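Local atomic coordinates of head completion protein gp6 (Enterobacteria phage HK97, PDB entry 3JVO), a protein that completes the phage head as a ring-shaped connector that binds the portal and gp7 and has an open central channel for DNA ejection. Residues I3-K15 against D26-D38. Residues are numbered along the deposited sequence; the frame is centred on the assembly and turned at random.
Sequences IDVLDVISLSLFK and DELITLYAQAAFD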
loop_
_atom_site.group_PDB
_atom_site.type_symbol
_atom_site.label_atom_id
_atom_site.label_comp_id
_atom_site.label_asym_id
_atom_site.label_seq_id
_atom_site.Cartn_x
_atom_site.Cartn_y
_atom_site.Cartn_z
ATOM N N ILE G 3 -31.979 32.979 26.169
ATOM C CA ILE G 3 -30.671 33.323 26.724
ATOM C C ILE G 3 -29.754 33.878 25.643
ATOM O O ILE G 3 -29.656 33.331 24.539
ATOM C CB ILE G 3 -30.012 32.101 27.425
ATOM C CG1 ILE G 3 -30.942 31.542 28.506
ATOM C CG2 ILE G 3 -28.655 32.482 28.040
ATOM C CD1 ILE G 3 -30.508 30.219 29.072
ATOM N N ASP G 4 -29.090 34.980 25.967
ATOM C CA ASP G 4 -28.097 35.562 25.085
ATOM C C ASP G 4 -26.748 34.866 25.330
ATOM O O ASP G 4 -26.225 34.903 26.452
ATOM C CB ASP G 4 -27.987 37.059 25.359
ATOM C CG ASP G 4 -26.898 37.730 24.536
ATOM O OD1 ASP G 4 -26.132 37.030 23.833
ATOM O OD2 ASP G 4 -26.798 38.970 24.598
ATOM N N VAL G 5 -26.183 34.245 24.290
ATOM C CA VAL G 5 -24.918 33.497 24.437
ATOM C C VAL G 5 -23.797 34.339 25.074
ATOM O O VAL G 5 -23.030 33.830 25.869
ATOM C CB VAL G 5 -24.442 32.834 23.104
ATOM C CG1 VAL G 5 -24.120 33.854 22.061
ATOM C CG2 VAL G 5 -23.233 31.908 23.362
ATOM N N LEU G 6 -23.740 35.632 24.756
ATOM C CA LEU G 6 -22.712 36.512 25.315
ATOM C C LEU G 6 -22.857 36.782 26.827
ATOM O O LEU G 6 -21.926 37.282 27.440
ATOM C CB LEU G 6 -22.595 37.816 24.513
ATOM C CG LEU G 6 -22.170 37.630 23.040
ATOM C CD1 LEU G 6 -22.084 38.973 22.314
ATOM C CD2 LEU G 6 -20.839 36.897 22.951
ATOM N N ASP G 7 -24.004 36.438 27.422
ATOM C CA ASP G 7 -24.168 36.504 28.880
ATOM C C ASP G 7 -23.656 35.245 29.537
ATOM O O ASP G 7 -23.468 35.208 30.752
ATOM C CB ASP G 7 -25.639 36.649 29.261
ATOM C CG ASP G 7 -26.217 38.009 28.913
ATOM O OD1 ASP G 7 -25.440 38.993 28.818
ATOM O OD2 ASP G 7 -27.463 38.079 28.745
ATOM N N VAL G 8 -23.485 34.199 28.730
ATOM C CA VAL G 8 -22.976 32.897 29.165
ATOM C C VAL G 8 -21.444 32.872 28.982
ATOM O O VAL G 8 -20.714 32.546 29.903
ATOM C CB VAL G 8 -23.668 31.749 28.361
ATOM C CG1 VAL G 8 -23.157 30.367 28.770
ATOM C CG2 VAL G 8 -25.201 31.816 28.504
ATOM N N ILE G 9 -20.963 33.219 27.784
ATOM C CA ILE G 9 -19.534 33.317 27.510
ATOM C C ILE G 9 -19.291 34.629 26.815
ATOM O O ILE G 9 -19.855 34.883 25.751
ATOM C CB ILE G 9 -19.049 32.207 26.560
ATOM C CG1 ILE G 9 -19.325 30.829 27.144
ATOM C CG2 ILE G 9 -17.535 32.385 26.220
ATOM C CD1 ILE G 9 -19.156 29.697 26.137
ATOM N N SER G 10 -18.428 35.457 27.382
ATOM C CA SER G 10 -18.173 36.781 26.804
ATOM C C SER G 10 -17.541 36.690 25.413
ATOM O O SER G 10 -16.898 35.706 25.070
ATOM C CB SER G 10 -17.264 37.582 27.719
ATOM O OG SER G 10 -15.957 37.027 27.672
ATOM N N LEU G 11 -17.733 37.733 24.619
ATOM C CA LEU G 11 -17.121 37.831 23.297
ATOM C C LEU G 11 -15.598 37.745 23.381
ATOM O O LEU G 11 -14.952 37.121 22.537
ATOM C CB LEU G 11 -17.534 39.148 22.623
ATOM C CG LEU G 11 -17.003 39.406 21.215
ATOM C CD1 LEU G 11 -17.423 38.281 20.302
ATOM C CD2 LEU G 11 -17.525 40.758 20.671
ATOM N N SER G 12 -15.039 38.392 24.398
ATOM C CA SER G 12 -13.624 38.310 24.702
ATOM C C SER G 12 -13.146 36.863 24.860
ATOM O O SER G 12 -12.110 36.497 24.327
ATOM C CB SER G 12 -13.329 39.094 25.982
ATOM O OG SER G 12 -11.954 39.004 26.309
ATOM N N LEU G 13 -13.902 36.045 25.588
ATOM C CA LEU G 13 -13.567 34.631 25.736
ATOM C C LEU G 13 -13.677 33.843 24.433
ATOM O O LEU G 13 -12.800 33.033 24.140
ATOM C CB LEU G 13 -14.398 33.977 26.828
ATOM C CG LEU G 13 -13.898 34.106 28.271
ATOM C CD1 LEU G 13 -14.880 33.404 29.183
ATOM C CD2 LEU G 13 -12.532 33.486 28.446
ATOM N N PHE G 14 -14.730 34.074 23.651
ATOM C CA PHE G 14 -14.834 33.430 22.328
ATOM C C PHE G 14 -13.604 33.722 21.470
ATOM O O PHE G 14 -13.060 32.820 20.849
ATOM C CB PHE G 14 -16.083 33.868 21.572
ATOM C CG PHE G 14 -17.308 33.173 21.999
ATOM C CD1 PHE G 14 -17.477 31.804 21.748
ATOM C CD2 PHE G 14 -18.317 33.870 22.670
ATOM C CE1 PHE G 14 -18.620 31.141 22.162
ATOM C CE2 PHE G 14 -19.472 33.209 23.086
ATOM C CZ PHE G 14 -19.625 31.837 22.832
ATOM N N LYS G 15 -13.155 34.974 21.471
ATOM C CA LYS G 15 -11.986 35.361 20.705
ATOM C C LYS G 15 -10.708 34.698 21.180
ATOM O O LYS G 15 -9.847 34.377 20.373
ATOM C CB LYS G 15 -11.806 36.868 20.721
ATOM C CG LYS G 15 -12.863 37.631 19.905
ATOM C CD LYS G 15 -12.366 39.061 19.695
ATOM C CE LYS G 15 -13.473 40.061 19.811
ATOM N NZ LYS G 15 -12.988 41.506 19.767
ATOM N N ASP G 26 -16.296 41.245 14.862
ATOM C CA ASP G 26 -17.145 41.003 16.039
ATOM C C ASP G 26 -18.538 40.500 15.663
ATOM O O ASP G 26 -19.075 39.622 16.323
ATOM C CB ASP G 26 -17.253 42.271 16.902
ATOM C CG ASP G 26 -15.935 42.637 17.606
ATOM O OD1 ASP G 26 -15.009 41.800 17.702
ATOM O OD2 ASP G 26 -15.826 43.786 18.076
ATOM N N GLU G 27 -19.112 41.057 14.612
ATOM C CA GLU G 27 -20.430 40.632 14.139
ATOM C C GLU G 27 -20.440 39.188 13.595
ATOM O O GLU G 27 -21.295 38.389 13.948
ATOM C CB GLU G 27 -20.950 41.626 13.106
ATOM C CG GLU G 27 -22.326 41.312 12.569
ATOM C CD GLU G 27 -22.922 42.412 11.679
ATOM O OE1 GLU G 27 -22.171 43.125 10.946
ATOM O OE2 GLU G 27 -24.177 42.544 11.710
ATOM N N LEU G 28 -19.468 38.848 12.760
ATOM C CA LEU G 28 -19.327 37.462 12.308
ATOM C C LEU G 28 -19.106 36.484 13.469
ATOM O O LEU G 28 -19.814 35.462 13.598
ATOM C CB LEU G 28 -18.190 37.347 11.290
ATOM C CG LEU G 28 -18.060 35.951 10.665
ATOM C CD1 LEU G 28 -19.196 35.641 9.723
ATOM C CD2 LEU G 28 -16.724 35.888 9.936
ATOM N N ILE G 29 -18.133 36.802 14.320
ATOM C CA ILE G 29 -17.828 35.975 15.503
ATOM C C ILE G 29 -19.062 35.777 16.399
ATOM O O ILE G 29 -19.359 34.651 16.848
ATOM C CB ILE G 29 -16.627 36.553 16.298
ATOM C CG1 ILE G 29 -15.339 36.348 15.479
ATOM C CG2 ILE G 29 -16.546 35.913 17.688
ATOM C CD1 ILE G 29 -14.146 37.143 16.000
ATOM N N THR G 30 -19.787 36.871 16.629
ATOM C CA THR G 30 -21.053 36.828 17.373
ATOM C C THR G 30 -22.072 35.881 16.734
ATOM O O THR G 30 -22.772 35.139 17.456
ATOM C CB THR G 30 -21.656 38.242 17.575
ATOM O OG1 THR G 30 -20.720 39.045 18.316
ATOM C CG2 THR G 30 -22.990 38.190 18.334
ATOM N N LEU G 31 -22.139 35.876 15.397
ATOM C CA LEU G 31 -23.054 34.983 14.683
ATOM C C LEU G 31 -22.670 33.506 14.898
ATOM O O LEU G 31 -23.538 32.645 15.132
ATOM C CB LEU G 31 -23.111 35.351 13.190
ATOM C CG LEU G 31 -24.074 34.577 12.280
ATOM C CD1 LEU G 31 -24.243 35.204 10.862
ATOM C CD2 LEU G 31 -23.635 33.078 12.146
ATOM N N TYR G 32 -21.375 33.214 14.850
ATOM C CA TYR G 32 -20.897 31.857 15.094
ATOM C C TYR G 32 -21.218 31.417 16.530
ATOM O O TYR G 32 -21.614 30.280 16.764
ATOM C CB TYR G 32 -19.381 31.757 14.897
ATOM C CG TYR G 32 -18.856 31.933 13.472
ATOM C CD1 TYR G 32 -19.623 31.599 12.363
ATOM C CD2 TYR G 32 -17.568 32.433 13.257
ATOM C CE1 TYR G 32 -19.121 31.758 11.050
ATOM C CE2 TYR G 32 -17.056 32.608 11.958
ATOM C CZ TYR G 32 -17.819 32.261 10.869
ATOM O OH TYR G 32 -17.292 32.429 9.592
ATOM N N ALA G 33 -21.022 32.323 17.473
ATOM C CA ALA G 33 -21.281 32.062 18.892
ATOM C C ALA G 33 -22.758 31.760 19.098
ATOM O O ALA G 33 -23.105 30.821 19.809
ATOM C CB ALA G 33 -20.853 33.243 19.737
ATOM N N GLN G 34 -23.622 32.562 18.465
ATOM C CA GLN G 34 -25.064 32.381 18.571
ATOM C C GLN G 34 -25.489 31.050 17.950
ATOM O O GLN G 34 -26.331 30.340 18.509
ATOM C CB GLN G 34 -25.798 33.543 17.910
ATOM C CG GLN G 34 -25.616 34.897 18.646
ATOM C CD GLN G 34 -26.152 36.070 17.844
ATOM O OE1 GLN G 34 -26.287 35.989 16.619
ATOM N NE2 GLN G 34 -26.467 37.172 18.531
ATOM N N ALA G 35 -24.896 30.717 16.799
ATOM C CA ALA G 35 -25.189 29.481 16.106
ATOM C C ALA G 35 -24.764 28.284 16.948
ATOM O O ALA G 35 -25.495 27.307 17.047
ATOM C CB ALA G 35 -24.496 29.449 14.757
ATOM N N ALA G 36 -23.574 28.352 17.542
ATOM C CA ALA G 36 -23.065 27.252 18.359
ATOM C C ALA G 36 -23.914 27.044 19.602
ATOM O O ALA G 36 -24.155 25.911 20.023
ATOM C CB ALA G 36 -21.649 27.515 18.753
ATOM N N PHE G 37 -24.329 28.147 20.212
ATOM C CA PHE G 37 -25.140 28.088 21.413
ATOM C C PHE G 37 -26.515 27.527 21.098
ATOM O O PHE G 37 -26.987 26.622 21.796
ATOM C CB PHE G 37 -25.258 29.470 22.041
ATOM C CG PHE G 37 -26.001 29.489 23.358
ATOM C CD1 PHE G 37 -25.439 28.922 24.511
ATOM C CD2 PHE G 37 -27.234 30.123 23.458
ATOM C CE1 PHE G 37 -26.138 28.956 25.743
ATOM C CE2 PHE G 37 -27.936 30.171 24.677
ATOM C CZ PHE G 37 -27.388 29.586 25.815
ATOM N N ASP G 38 -27.145 28.057 20.052
ATOM C CA ASP G 38 -28.442 27.572 19.575
ATOM C C ASP G 38 -28.382 26.052 19.338
ATOM O O ASP G 38 -29.239 25.291 19.795
ATOM C CB ASP G 38 -28.840 28.325 18.297
ATOM C CG ASP G 38 -30.167 27.840 17.709
ATOM O OD1 ASP G 38 -31.109 27.596 18.486
ATOM O OD2 ASP G 38 -30.282 27.718 16.473
#
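F37 carries the largest share of the contact, and its side chain meets the N-terminal residues atom by atom. F37 CB lies 3.4 Å from V5 CG2. CG also touches CG2 and CB of V5, and CA of V5 sits above one ring face, offset toward the rim. Further out, F37 CE1 approaches V8 CG2 at 4.1 Å. F37 CE2 passes 3.6 Å from I3 O, which comes in obliquely. CZ, at the tip, rests against CB and CG2 of I3. With chi1 at -176°, F37 CG lies opposite the backbone N, and the ring reaches I3 and V8. The other methyl of V5, CG1, turns to A33 CB and Q34 CG.

The protein belongs to the gp6-like head-tail connector family, and in it the weakly bonded turn 5-8 and helix 11-17 pack on helix 26-44. Segment 11-15 crosses segment 26-38 at 91°, nearly perpendicular. D4 and S10 are the N-caps of the two short helices, accepting from L6 N and L13 N.

The F14 ring is sandwiched. A33 CB makes a CH-pi contact 3.7 Å from the ring centroid, and I9 CG2 covers the opposite face. F67 of helix 57-72 also meets this ring, with the planes inclined. L11 sends CD1 to I29 CG2 at 3.6 Å, and CD2 to the carboxylate carbon of D26. K15 NZ forms a salt bridge with D26 OD1 at 2.9 Å, arriving on the syn side, 23° out of the carboxylate plane. A second salt bridge joins the same NZ to D23.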